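Local coordinates for capsid protein (Infectious hypodermal and hematopoietic necrosis virus, PDB 3N7X) that forms the icosahedral, calcium-containing shell of a shrimp-infecting densovirus, probably enclosing the viral genome as parvovirus capsid proteins do, at residues R53-F58 against G282-A287; P75-N80 against N259-I264; M123-K128 against M203-R208; P230-K235 against A314-Q319. One frame throughout, in Å; residues are numbered along the deposited sequence.

Contact 1 (R53-F58 against G282-A287); sequences RRYFEF and GCRVQA. With CA (calcium ion), chain B.
Strands 53-58 and 282-287 run antiparallel in one sheet of the viral jelly roll, consistent with the first and last core strands (B and its partner at the C-terminal end) of parvovirus capsid proteins. Their backbones are laced at Arg54-Ala287, Phe56-Val285 and Phe58-Cys283; Phe56 N reaches Val285 O at 3.0 Å, Val285 N returns to Phe56 O at 2.9 Å, and Phe58 N meets Cys283 O at 2.9 Å. Phe56, Phe58, Cys283, Val285 and Ala287 share a mainly apolar face, with Arg54 at one end, its guanidinium turned away to Leu81 O and Phe289. Small Ala287 leaves room for the Phe56 ring, with CB 3.6 Å from CE2, and Cys283 SG sits at the edge of the Phe58 ring. On the other face the guanidinium of Arg284 lies over Tyr55 in a cation-pi contact, CZ 3.9 Å from the ring centroid, though its fine placing is uncertain. Tyr55 O binds calcium at 2.4 Å, a site completed by three waters, Gln176 O and Glu191 of a neighbouring subunit. Glu57 acts in the second shell: the bend at chi2 (83°) brings its carboxylate to two of these waters, OE2 and OE1 each accepting one bond at 2.7 Å. The phenol OH of Tyr55 bonds to Glu150 of that subunit. Strand 111-131 flanks 282-287 in the sheet, while Met266 and Met268 of strand 264-268 cover Phe58 and Cys283 from the facing sheet.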
loop_
_atom_site.group_PDB
_atom_site.type_symbol
_atom_site.label_atom_id
_atom_site.label_comp_id
_atom_site.label_asym_id
_atom_site.label_seq_id
_atom_site.Cartn_x
_atom_site.Cartn_y
_atom_site.Cartn_z
ATOM N N ARG A 53 -8.163 77.045 -55.411
ATOM C CA ARG A 53 -8.147 76.137 -56.555
ATOM C C ARG A 53 -7.976 76.953 -57.836
ATOM O O ARG A 53 -8.509 78.053 -57.944
ATOM C CB ARG A 53 -9.449 75.339 -56.625
ATOM C CG ARG A 53 -9.965 74.822 -55.286
ATOM C CD ARG A 53 -11.158 73.905 -55.519
ATOM N NE ARG A 53 -11.928 73.632 -54.311
ATOM C CZ ARG A 53 -12.879 74.429 -53.830
ATOM N NH1 ARG A 53 -13.180 75.559 -54.454
ATOM N NH2 ARG A 53 -13.545 74.083 -52.734
ATOM N N ARG A 54 -7.251 76.409 -58.809
ATOM C CA ARG A 54 -7.008 77.118 -60.063
ATOM C C ARG A 54 -7.010 76.203 -61.280
ATOM O O ARG A 54 -6.942 74.977 -61.145
ATOM C CB ARG A 54 -5.660 77.838 -59.982
ATOM C CG ARG A 54 -5.629 78.869 -58.886
ATOM C CD ARG A 54 -4.255 79.426 -58.604
ATOM N NE ARG A 54 -4.369 80.450 -57.568
ATOM C CZ ARG A 54 -3.357 80.926 -56.847
ATOM N NH1 ARG A 54 -2.122 80.477 -57.037
ATOM N NH2 ARG A 54 -3.593 81.841 -55.915
ATOM N N TYR A 55 -7.105 76.804 -62.466
ATOM C CA TYR A 55 -7.061 76.050 -63.716
ATOM C C TYR A 55 -5.754 76.424 -64.399
ATOM O O TYR A 55 -5.420 77.612 -64.492
ATOM C CB TYR A 55 -8.179 76.438 -64.687
ATOM C CG TYR A 55 -9.601 76.177 -64.257
ATOM C CD1 TYR A 55 -9.986 74.952 -63.717
ATOM C CD2 TYR A 55 -10.583 77.147 -64.459
ATOM C CE1 TYR A 55 -11.320 74.702 -63.388
ATOM C CE2 TYR A 55 -11.912 76.908 -64.139
ATOM C CZ TYR A 55 -12.278 75.688 -63.605
ATOM O OH TYR A 55 -13.601 75.464 -63.298
ATOM N N PHE A 56 -5.023 75.421 -64.875
ATOM C CA PHE A 56 -3.775 75.662 -65.588
ATOM C C PHE A 56 -3.864 74.994 -66.956
ATOM O O PHE A 56 -4.494 73.938 -67.100
ATOM C CB PHE A 56 -2.573 75.070 -64.842
ATOM C CG PHE A 56 -2.227 75.776 -63.557
ATOM C CD1 PHE A 56 -2.625 77.088 -63.327
ATOM C CD2 PHE A 56 -1.438 75.137 -62.597
ATOM C CE1 PHE A 56 -2.243 77.756 -62.162
ATOM C CE2 PHE A 56 -1.048 75.795 -61.429
ATOM C CZ PHE A 56 -1.451 77.108 -61.210
ATOM N N GLU A 57 -3.246 75.615 -67.958
ATOM C CA GLU A 57 -3.228 75.054 -69.304
ATOM C C GLU A 57 -1.775 74.976 -69.748
ATOM O O GLU A 57 -0.957 75.805 -69.352
ATOM C CB GLU A 57 -4.013 75.924 -70.288
ATOM C CG GLU A 57 -5.485 76.105 -69.964
ATOM C CD GLU A 57 -5.724 77.207 -68.947
ATOM O OE1 GLU A 57 -5.060 78.260 -69.058
ATOM O OE2 GLU A 57 -6.579 77.030 -68.048
ATOM N N PHE A 58 -1.457 73.985 -70.571
ATOM C CA PHE A 58 -0.091 73.804 -71.044
ATOM C C PHE A 58 -0.049 73.310 -72.479
ATOM O O PHE A 58 -0.965 72.622 -72.933
ATOM C CB PHE A 58 0.632 72.748 -70.204
ATOM C CG PHE A 58 0.705 73.060 -68.741
ATOM C CD1 PHE A 58 1.617 73.993 -68.259
ATOM C CD2 PHE A 58 -0.123 72.396 -67.837
ATOM C CE1 PHE A 58 1.708 74.258 -66.897
ATOM C CE2 PHE A 58 -0.041 72.654 -66.474
ATOM C CZ PHE A 58 0.877 73.587 -66.000
ATOM N N GLY A 282 -2.149 69.994 -76.065
ATOM C CA GLY A 282 -2.079 70.760 -74.839
ATOM C C GLY A 282 -2.982 70.087 -73.830
ATOM O O GLY A 282 -3.469 68.985 -74.077
ATOM N N CYS A 283 -3.210 70.731 -72.694
ATOM C CA CYS A 283 -4.084 70.154 -71.688
ATOM C C CYS A 283 -4.424 71.180 -70.624
ATOM O O CYS A 283 -3.764 72.215 -70.503
ATOM C CB CYS A 283 -3.410 68.958 -71.026
ATOM S SG CYS A 283 -2.103 69.428 -69.873
ATOM N N ARG A 284 -5.468 70.885 -69.862
ATOM C CA ARG A 284 -5.907 71.746 -68.774
ATOM C C ARG A 284 -6.058 70.880 -67.539
ATOM O O ARG A 284 -6.606 69.779 -67.604
ATOM C CB ARG A 284 -7.246 72.397 -69.096
ATOM C CG ARG A 284 -7.997 72.923 -67.872
ATOM C CD ARG A 284 -9.253 73.584 -68.362
ATOM N NE ARG A 284 -10.258 73.919 -67.354
ATOM C CZ ARG A 284 -10.859 73.043 -66.561
ATOM N NH1 ARG A 284 -10.552 71.759 -66.620
ATOM N NH2 ARG A 284 -11.833 73.445 -65.765
ATOM N N VAL A 285 -5.574 71.380 -66.414
ATOM C CA VAL A 285 -5.665 70.633 -65.171
ATOM C C VAL A 285 -6.210 71.533 -64.080
ATOM O O VAL A 285 -6.294 72.747 -64.251
ATOM C CB VAL A 285 -4.273 70.120 -64.712
ATOM C CG1 VAL A 285 -3.620 69.308 -65.815
ATOM C CG2 VAL A 285 -3.391 71.295 -64.316
ATOM N N GLN A 286 -6.593 70.924 -62.964
ATOM C CA GLN A 286 -7.070 71.681 -61.819
ATOM C C GLN A 286 -5.909 71.620 -60.839
ATOM O O GLN A 286 -5.260 70.582 -60.702
ATOM C CB GLN A 286 -8.305 71.038 -61.187
ATOM C CG GLN A 286 -8.885 71.884 -60.063
ATOM C CD GLN A 286 -10.081 71.246 -59.389
ATOM O OE1 GLN A 286 -10.966 70.704 -60.053
ATOM N NE2 GLN A 286 -10.125 71.323 -58.062
ATOM N N ALA A 287 -5.630 72.730 -60.171
ATOM C CA ALA A 287 -4.532 72.759 -59.221
ATOM C C ALA A 287 -5.013 73.297 -57.885
ATOM O O ALA A 287 -5.459 74.441 -57.792
ATOM C CB ALA A 287 -3.399 73.621 -59.764
HETATM CA CA CA B . -5.681 79.993 -64.816
HETATM O O HOH W 1 -7.080 79.304 -66.658
HETATM O O HOH W 2 -4.352 79.502 -66.729
HETATM O O HOH W 3 -5.437 80.363 -62.444
#

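Contact 2 (P75-N80 against N259-I264)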
loop_
_atom_site.group_PDB
_atom_site.type_symbol
_atom_site.label_atom_id
_atom_site.label_comp_id
_atom_site.label_asym_id
_atom_site.label_seq_id
_atom_site.Cartn_x
_atom_site.Cartn_y
_atom_site.Cartn_z
ATOM N N PRO A 75 6.639 77.888 -59.304
ATOM C CA PRO A 75 7.395 78.201 -58.088
ATOM C C PRO A 75 6.585 78.034 -56.803
ATOM O O PRO A 75 6.086 79.009 -56.243
ATOM C CB PRO A 75 7.821 79.643 -58.327
ATOM C CG PRO A 75 6.619 80.210 -59.011
ATOM C CD PRO A 75 6.225 79.121 -60.000
ATOM N N LEU A 76 6.471 76.793 -56.339
ATOM C CA LEU A 76 5.720 76.486 -55.126
ATOM C C LEU A 76 6.257 77.169 -53.889
ATOM O O LEU A 76 5.553 77.277 -52.892
ATOM C CB LEU A 76 5.724 74.988 -54.858
ATOM C CG LEU A 76 5.151 74.115 -55.958
ATOM C CD1 LEU A 76 5.080 72.689 -55.467
ATOM C CD2 LEU A 76 3.773 74.624 -56.333
ATOM N N HIS A 77 7.507 77.611 -53.946
ATOM C CA HIS A 77 8.126 78.268 -52.803
ATOM C C HIS A 77 7.751 79.744 -52.669
ATOM O O HIS A 77 8.110 80.387 -51.679
ATOM C CB HIS A 77 9.649 78.131 -52.885
ATOM C CG HIS A 77 10.220 78.585 -54.191
ATOM N ND1 HIS A 77 11.312 79.426 -54.274
ATOM C CD2 HIS A 77 9.851 78.320 -55.466
ATOM C CE1 HIS A 77 11.588 79.659 -55.544
ATOM N NE2 HIS A 77 10.717 79.000 -56.288
ATOM N N TRP A 78 7.038 80.280 -53.657
ATOM C CA TRP A 78 6.621 81.683 -53.624
ATOM C C TRP A 78 5.373 81.845 -52.769
ATOM O O TRP A 78 4.280 81.453 -53.175
ATOM C CB TRP A 78 6.326 82.196 -55.035
ATOM C CG TRP A 78 7.536 82.385 -55.901
ATOM C CD1 TRP A 78 8.810 81.957 -55.646
ATOM C CD2 TRP A 78 7.578 83.027 -57.183
ATOM N NE1 TRP A 78 9.642 82.293 -56.690
ATOM C CE2 TRP A 78 8.911 82.950 -57.647
ATOM C CE3 TRP A 78 6.616 83.659 -57.987
ATOM C CZ2 TRP A 78 9.309 83.482 -58.879
ATOM C CZ3 TRP A 78 7.011 84.187 -59.215
ATOM C CH2 TRP A 78 8.347 84.094 -59.648
ATOM N N MET A 79 5.536 82.428 -51.587
ATOM C CA MET A 79 4.406 82.638 -50.688
ATOM C C MET A 79 3.294 83.435 -51.360
ATOM O O MET A 79 2.116 83.263 -51.050
ATOM C CB MET A 79 4.870 83.371 -49.431
ATOM C CG MET A 79 5.795 82.554 -48.554
ATOM S SD MET A 79 6.373 83.467 -47.111
ATOM C CE MET A 79 4.844 83.671 -46.180
ATOM N N ASN A 80 3.681 84.302 -52.288
ATOM C CA ASN A 80 2.734 85.148 -52.995
ATOM C C ASN A 80 1.625 84.358 -53.672
ATOM O O ASN A 80 0.498 84.836 -53.779
ATOM C CB ASN A 80 3.469 85.986 -54.041
ATOM C CG ASN A 80 4.706 86.653 -53.481
ATOM O OD1 ASN A 80 5.668 85.980 -53.096
ATOM N ND2 ASN A 80 4.690 87.982 -53.425
ATOM N N ASN A 259 18.974 69.266 -47.315
ATOM C CA ASN A 259 18.483 68.631 -48.532
ATOM C C ASN A 259 17.876 69.742 -49.361
ATOM O O ASN A 259 16.996 70.458 -48.876
ATOM C CB ASN A 259 17.406 67.598 -48.215
ATOM C CG ASN A 259 17.942 66.439 -47.409
ATOM O OD1 ASN A 259 18.912 65.787 -47.810
ATOM N ND2 ASN A 259 17.318 66.171 -46.262
ATOM N N ASP A 260 18.339 69.909 -50.597
ATOM C CA ASP A 260 17.780 70.977 -51.408
ATOM C C ASP A 260 16.364 70.653 -51.860
ATOM O O ASP A 260 15.947 69.493 -51.883
ATOM C CB ASP A 260 18.681 71.321 -52.614
ATOM C CG ASP A 260 18.983 70.130 -53.494
ATOM O OD1 ASP A 260 18.040 69.405 -53.875
ATOM O OD2 ASP A 260 20.175 69.932 -53.822
ATOM N N TRP A 261 15.624 71.705 -52.180
ATOM C CA TRP A 261 14.250 71.586 -52.625
ATOM C C TRP A 261 14.178 72.094 -54.060
ATOM O O TRP A 261 14.732 73.147 -54.387
ATOM C CB TRP A 261 13.344 72.419 -51.722
ATOM C CG TRP A 261 11.930 72.406 -52.152
ATOM C CD1 TRP A 261 10.967 71.505 -51.796
ATOM C CD2 TRP A 261 11.321 73.302 -53.085
ATOM N NE1 TRP A 261 9.791 71.786 -52.453
ATOM C CE2 TRP A 261 9.981 72.884 -53.253
ATOM C CE3 TRP A 261 11.779 74.418 -53.801
ATOM C CZ2 TRP A 261 9.091 73.544 -54.108
ATOM C CZ3 TRP A 261 10.894 75.076 -54.654
ATOM C CH2 TRP A 261 9.564 74.635 -54.798
ATOM N N GLN A 262 13.486 71.345 -54.910
ATOM C CA GLN A 262 13.361 71.694 -56.321
ATOM C C GLN A 262 11.954 72.101 -56.741
ATOM O O GLN A 262 10.973 71.473 -56.332
ATOM C CB GLN A 262 13.791 70.502 -57.181
ATOM C CG GLN A 262 15.197 70.032 -56.908
ATOM C CD GLN A 262 16.217 71.070 -57.287
ATOM O OE1 GLN A 262 17.275 71.166 -56.672
ATOM N NE2 GLN A 262 15.909 71.855 -58.313
ATOM N N GLN A 263 11.856 73.154 -57.552
ATOM C CA GLN A 263 10.559 73.579 -58.065
ATOM C C GLN A 263 10.391 72.753 -59.334
ATOM O O GLN A 263 11.349 72.133 -59.800
ATOM C CB GLN A 263 10.525 75.085 -58.387
ATOM C CG GLN A 263 11.593 75.586 -59.351
ATOM C CD GLN A 263 12.835 76.109 -58.642
ATOM O OE1 GLN A 263 13.579 75.351 -58.018
ATOM N NE2 GLN A 263 13.059 77.414 -58.733
ATOM N N ILE A 264 9.194 72.727 -59.901
ATOM C CA ILE A 264 8.989 71.919 -61.093
ATOM C C ILE A 264 8.893 72.698 -62.395
ATOM O O ILE A 264 8.563 73.881 -62.409
ATOM C CB ILE A 264 7.738 71.038 -60.942
ATOM C CG1 ILE A 264 6.509 71.912 -60.714
ATOM C CG2 ILE A 264 7.917 70.087 -59.772
ATOM C CD1 ILE A 264 5.238 71.117 -60.565
HETATM O O HOH W 4 11.287 79.848 -59.491
#
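Gln263 NE2, 3.7 Å from His77 NE2, donates to two acceptors: a water at 3.1 Å and the backbone carbonyl of Tyr324. The same water lies in the plane of the imidazole, at its edge, and makes a weak bond to His77 NE2, so an amide and a ring that do not bond directly share one bridge. The site lies where the chain leaves strand 70-74 and where another length enters strand 264-268, two neighbours in the second sheet of the jelly roll. A type I beta turn from Pro75 to Trp78 sets the shape of the first segment, closed by Trp78 N bonding to Pro75 O at 3.0 Å. It also layers its own side chains: Trp78 CD1 stands 3.5 Å above the centre of the His77 ring. Trp261 supplies the flat partner from the other segment. With CG anti to the backbone N (chi1 177°), the indole extends toward the turn, and its six-membered ring meets the imidazole obliquely, the planes 49° apart and the centroids 5.2 Å. Its NE1 bonds to Thr212 O, while the carbon rim of the six-membered ring faces the turn. That rim suits an aliphatic neighbour: Leu76 CB touches the indole edge near its plane, 3.7 Å from CZ2.

Contact 3 (M123-K128 against M203-R208); sequences MVPLMK and MRTGDR
Met123 lies on the long strand 111-131 of the jelly roll, against the tight type II beta turn from Arg204 to Asp207 that links strands 199-203 and 208-214. Its backbone N donates to a water at 3.0 Å, and that water in turn donates to Arg204 O and Asp207 O, linking the strand backbone to the turn. The flexible thioether runs extended to SD, which lies 3.8 Å from Arg204 CA, and the bend at chi3 (-68°) then turns CE onto Met203 CG at 3.5 Å; the two side chains run antiparallel. Met123 O accepts from a second water, which also takes the N-H of Gly206. Gly206 occupies the third position of the turn, where its positive phi of 89° is natural for a residue without a side chain. Asp207 steadies the turn from within, OD2 receiving Arg204 N at 2.9 Å from above the carboxylate plane. Further along the strand, the rigid Pro125 ring crosses Thr205 at about a right angle, CD lying 3.5 Å from the methyl CG2.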
loop_
_atom_site.group_PDB
_atom_site.type_symbol
_atom_site.label_atom_id
_atom_site.label_comp_id
_atom_site.label_asym_id
_atom_site.label_seq_id
_atom_site.Cartn_x
_atom_site.Cartn_y
_atom_site.Cartn_z
ATOM N N MET A 123 -6.704 66.055 -65.366
ATOM C CA MET A 123 -6.216 66.535 -66.647
ATOM C C MET A 123 -7.189 66.284 -67.795
ATOM O O MET A 123 -7.822 65.230 -67.871
ATOM C CB MET A 123 -4.890 65.876 -66.998
ATOM C CG MET A 123 -4.408 66.250 -68.383
ATOM S SD MET A 123 -2.908 65.394 -68.829
ATOM C CE MET A 123 -1.746 66.168 -67.681
ATOM N N VAL A 124 -7.295 67.266 -68.687
ATOM C CA VAL A 124 -8.147 67.164 -69.863
ATOM C C VAL A 124 -7.278 67.483 -71.077
ATOM O O VAL A 124 -6.941 68.639 -71.321
ATOM C CB VAL A 124 -9.312 68.166 -69.810
ATOM C CG1 VAL A 124 -10.130 68.079 -71.091
ATOM C CG2 VAL A 124 -10.189 67.879 -68.604
ATOM N N PRO A 125 -6.882 66.451 -71.841
ATOM C CA PRO A 125 -6.043 66.616 -73.037
ATOM C C PRO A 125 -6.746 67.381 -74.160
ATOM O O PRO A 125 -7.933 67.177 -74.420
ATOM C CB PRO A 125 -5.720 65.173 -73.434
ATOM C CG PRO A 125 -5.785 64.436 -72.129
ATOM C CD PRO A 125 -7.018 65.027 -71.494
ATOM N N LEU A 126 -5.995 68.247 -74.833
ATOM C CA LEU A 126 -6.537 69.064 -75.913
ATOM C C LEU A 126 -5.705 68.980 -77.185
ATOM O O LEU A 126 -4.518 68.660 -77.141
ATOM C CB LEU A 126 -6.588 70.524 -75.469
ATOM C CG LEU A 126 -7.390 70.824 -74.206
ATOM C CD1 LEU A 126 -7.047 72.210 -73.714
ATOM C CD2 LEU A 126 -8.878 70.694 -74.500
ATOM N N MET A 127 -6.331 69.283 -78.320
ATOM C CA MET A 127 -5.622 69.277 -79.594
ATOM C C MET A 127 -6.199 70.315 -80.551
ATOM O O MET A 127 -7.344 70.750 -80.406
ATOM C CB MET A 127 -5.675 67.895 -80.246
ATOM C CG MET A 127 -7.065 67.420 -80.609
ATOM S SD MET A 127 -6.990 65.743 -81.281
ATOM C CE MET A 127 -8.606 65.591 -82.103
ATOM N N LYS A 128 -5.386 70.715 -81.521
ATOM C CA LYS A 128 -5.797 71.687 -82.519
ATOM C C LYS A 128 -5.248 71.197 -83.850
ATOM O O LYS A 128 -4.571 71.925 -84.573
ATOM C CB LYS A 128 -5.231 73.068 -82.175
ATOM C CG LYS A 128 -5.878 74.225 -82.926
ATOM C CD LYS A 128 -5.379 75.557 -82.384
ATOM C CE LYS A 128 -6.145 76.735 -82.964
ATOM N NZ LYS A 128 -5.744 78.022 -82.312
ATOM N N MET A 203 2.324 62.967 -66.495
ATOM C CA MET A 203 1.016 63.150 -65.898
ATOM C C MET A 203 -0.015 62.974 -66.994
ATOM O O MET A 203 0.095 63.580 -68.060
ATOM C CB MET A 203 0.856 64.535 -65.287
ATOM C CG MET A 203 -0.533 64.741 -64.696
ATOM S SD MET A 203 -0.805 66.392 -64.031
ATOM C CE MET A 203 -2.487 66.238 -63.329
ATOM N N ARG A 204 -1.006 62.130 -66.741
ATOM C CA ARG A 204 -2.061 61.902 -67.712
ATOM C C ARG A 204 -3.409 61.837 -67.019
ATOM O O ARG A 204 -3.498 61.960 -65.798
ATOM C CB ARG A 204 -1.801 60.619 -68.505
ATOM C CG ARG A 204 -1.101 59.538 -67.722
ATOM C CD ARG A 204 -1.070 58.216 -68.489
ATOM N NE ARG A 204 -0.237 58.226 -69.697
ATOM C CZ ARG A 204 1.076 58.436 -69.705
ATOM N NH1 ARG A 204 1.710 58.671 -68.564
ATOM N NH2 ARG A 204 1.761 58.371 -70.845
ATOM N N THR A 205 -4.462 61.672 -67.808
ATOM C CA THR A 205 -5.806 61.598 -67.263
ATOM C C THR A 205 -5.853 60.628 -66.085
ATOM O O THR A 205 -5.272 59.538 -66.138
ATOM C CB THR A 205 -6.802 61.138 -68.339
ATOM O OG1 THR A 205 -6.329 59.923 -68.940
ATOM C CG2 THR A 205 -6.946 62.201 -69.417
ATOM N N GLY A 206 -6.532 61.035 -65.018
ATOM C CA GLY A 206 -6.647 60.181 -63.849
ATOM C C GLY A 206 -5.545 60.337 -62.815
ATOM O O GLY A 206 -5.718 59.948 -61.662
ATOM N N ASP A 207 -4.408 60.901 -63.210
ATOM C CA ASP A 207 -3.306 61.077 -62.272
ATOM C C ASP A 207 -3.530 62.232 -61.318
ATOM O O ASP A 207 -4.317 63.138 -61.586
ATOM C CB ASP A 207 -1.986 61.349 -63.003
ATOM C CG ASP A 207 -1.440 60.133 -63.720
ATOM O OD1 ASP A 207 -1.942 59.011 -63.479
ATOM O OD2 ASP A 207 -0.492 60.307 -64.522
ATOM N N ARG A 208 -2.821 62.174 -60.196
ATOM C CA ARG A 208 -2.833 63.230 -59.193
ATOM C C ARG A 208 -1.348 63.457 -58.945
ATOM O O ARG A 208 -0.615 62.509 -58.673
ATOM C CB ARG A 208 -3.507 62.787 -57.895
ATOM C CG ARG A 208 -5.012 62.644 -57.977
ATOM C CD ARG A 208 -5.603 62.335 -56.611
ATOM N NE ARG A 208 -5.531 63.479 -55.707
ATOM C CZ ARG A 208 -6.401 64.488 -55.699
ATOM N NH1 ARG A 208 -7.422 64.508 -56.554
ATOM N NH2 ARG A 208 -6.257 65.475 -54.825
HETATM O O HOH W 5 -4.968 63.875 -64.249
HETATM O O HOH W 6 -8.524 63.215 -65.753
#

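Contact 4 (P230-K235 against A314-Q319)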
loop_
_atom_site.group_PDB
_atom_site.type_symbol
_atom_site.label_atom_id
_atom_site.label_comp_id
_atom_site.label_asym_id
_atom_site.label_seq_id
_atom_site.Cartn_x
_atom_site.Cartn_y
_atom_site.Cartn_z
ATOM N N PRO A 230 8.576 88.203 -55.407
ATOM C CA PRO A 230 8.286 86.938 -54.734
ATOM C C PRO A 230 9.062 86.770 -53.430
ATOM O O PRO A 230 10.263 87.034 -53.371
ATOM C CB PRO A 230 8.672 85.899 -55.785
ATOM C CG PRO A 230 9.803 86.562 -56.502
ATOM C CD PRO A 230 9.296 87.975 -56.673
ATOM N N THR A 231 8.359 86.351 -52.385
ATOM C CA THR A 231 8.977 86.111 -51.089
ATOM C C THR A 231 9.026 84.592 -50.926
ATOM O O THR A 231 8.002 83.911 -51.016
ATOM C CB THR A 231 8.156 86.741 -49.952
ATOM O OG1 THR A 231 8.103 88.161 -50.134
ATOM C CG2 THR A 231 8.790 86.436 -48.604
ATOM N N PHE A 232 10.224 84.065 -50.701
ATOM C CA PHE A 232 10.408 82.627 -50.577
ATOM C C PHE A 232 10.056 82.035 -49.222
ATOM O O PHE A 232 10.314 82.633 -48.180
ATOM C CB PHE A 232 11.861 82.243 -50.887
ATOM C CG PHE A 232 12.341 82.664 -52.248
ATOM C CD1 PHE A 232 11.454 83.138 -53.213
ATOM C CD2 PHE A 232 13.690 82.565 -52.573
ATOM C CE1 PHE A 232 11.903 83.508 -54.481
ATOM C CE2 PHE A 232 14.153 82.931 -53.836
ATOM C CZ PHE A 232 13.257 83.404 -54.795
ATOM N N ILE A 233 9.457 80.851 -49.247
ATOM C CA ILE A 233 9.149 80.148 -48.016
ATOM C C ILE A 233 10.545 79.855 -47.460
ATOM O O ILE A 233 11.401 79.321 -48.166
ATOM C CB ILE A 233 8.393 78.846 -48.313
ATOM C CG1 ILE A 233 6.960 79.187 -48.733
ATOM C CG2 ILE A 233 8.424 77.931 -47.103
ATOM C CD1 ILE A 233 6.170 78.018 -49.280
ATOM N N PRO A 234 10.799 80.216 -46.195
ATOM C CA PRO A 234 12.107 79.999 -45.568
ATOM C C PRO A 234 12.783 78.663 -45.838
ATOM O O PRO A 234 12.300 77.609 -45.432
ATOM C CB PRO A 234 11.818 80.223 -44.087
ATOM C CG PRO A 234 10.755 81.270 -44.127
ATOM C CD PRO A 234 9.836 80.748 -45.214
ATOM N N LYS A 235 13.914 78.732 -46.530
ATOM C CA LYS A 235 14.717 77.564 -46.866
ATOM C C LYS A 235 16.161 78.041 -46.912
ATOM O O LYS A 235 16.420 79.182 -47.286
ATOM C CB LYS A 235 14.315 77.008 -48.233
ATOM C CG LYS A 235 13.127 76.057 -48.209
ATOM C CD LYS A 235 13.534 74.721 -47.611
ATOM C CE LYS A 235 12.454 73.674 -47.775
ATOM N NZ LYS A 235 12.869 72.390 -47.161
ATOM N N ALA A 314 14.765 88.208 -41.979
ATOM C CA ALA A 314 14.156 88.689 -43.210
ATOM C C ALA A 314 14.202 87.544 -44.211
ATOM O O ALA A 314 15.257 86.952 -44.454
ATOM C CB ALA A 314 14.919 89.891 -43.744
ATOM N N PRO A 315 13.050 87.205 -44.794
ATOM C CA PRO A 315 12.997 86.115 -45.768
ATOM C C PRO A 315 13.721 86.452 -47.061
ATOM O O PRO A 315 13.938 87.620 -47.389
ATOM C CB PRO A 315 11.501 85.928 -45.987
ATOM C CG PRO A 315 10.969 87.325 -45.828
ATOM C CD PRO A 315 11.716 87.801 -44.596
ATOM N N CYS A 316 14.096 85.413 -47.792
ATOM C CA CYS A 316 14.766 85.580 -49.066
ATOM C C CYS A 316 13.707 86.011 -50.083
ATOM O O CYS A 316 12.550 85.585 -50.002
ATOM C CB CYS A 316 15.382 84.246 -49.492
ATOM S SG CYS A 316 16.403 84.310 -50.981
ATOM N N THR A 317 14.093 86.864 -51.026
ATOM C CA THR A 317 13.169 87.315 -52.065
ATOM C C THR A 317 13.828 87.242 -53.440
ATOM O O THR A 317 15.059 87.232 -53.556
ATOM C CB THR A 317 12.692 88.771 -51.825
ATOM O OG1 THR A 317 13.820 89.651 -51.814
ATOM C CG2 THR A 317 11.951 88.882 -50.501
ATOM N N GLY A 318 13.004 87.185 -54.482
ATOM C CA GLY A 318 13.524 87.116 -55.838
ATOM C C GLY A 318 12.864 88.151 -56.726
ATOM O O GLY A 318 12.499 89.227 -56.255
ATOM N N GLN A 319 12.713 87.836 -58.009
ATOM C CA GLN A 319 12.077 88.752 -58.944
ATOM C C GLN A 319 11.076 87.986 -59.787
ATOM O O GLN A 319 11.300 86.828 -60.127
ATOM C CB GLN A 319 13.113 89.417 -59.859
ATOM C CG GLN A 319 14.188 90.193 -59.125
ATOM C CD GLN A 319 15.305 89.295 -58.609
ATOM O OE1 GLN A 319 15.964 89.611 -57.614
ATOM N NE2 GLN A 319 15.534 88.175 -59.294
HETATM O O HOH W 7 13.024 82.693 -47.249
#
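Two backbone hydrogen bonds join Pro230-Phe232 to Cys316-Gly318, which run in opposite directions around a single bridge between Thr231 and Thr317. Gly318 N donates to Pro230 O at 3.0 Å, and Phe232 N donates to Cys316 O at 2.9 Å. Beyond them a water spans the gap, donating to Phe232 O and accepting from Cys316 N, so the pairing continues through solvent as the chains part. Van der Waals contacts fill in around this frame. Thr231 has its methyl anti to the backbone N, which sets CG2 3.6 Å from Pro315 CG, and the Pro230 ring lies against the peptide joining Gly318 to Gln319, CG 3.5 Å from Gln319 N. The aromatic contacts centre on Phe232: Cys316 SG approaches its ring obliquely, 4.6 Å from the centroid, while the bare backbone of Gly318 lets CZ come within 3.8 Å of its N. The rings of His77 and Trp78 also meet that of Phe232. The single bridge ties the long excursion between strands 208-214 and 264-268, consistent with the GH loop of a parvovirus-type jelly roll, to the C-terminal region.

In the fold
Contacts 1 and 3 share one sheet of the jelly roll: strands 281-296 and 111-131 are neighbours, and Gly282 O and Arg284 O probably accept bonds from Leu126 N and Val124 N. Contact 1 is a regular, almost wholly buried strand pair, whereas contact 3 joins a strand to a turn through waters and methionine and proline packing; both meet other subunits. Contacts 2 and 4, untouched by other chains, adjoin each other, with centres about 10 Å apart, and Asn80 OD1 probably bonds to Thr231 N. Contact 2 is buried near the centre of the chain and relies on rings, while contact 4, partly exposed, relies on backbone pairing. Phe232 and His77 each have side chains about 3 Å from a magnesium ion.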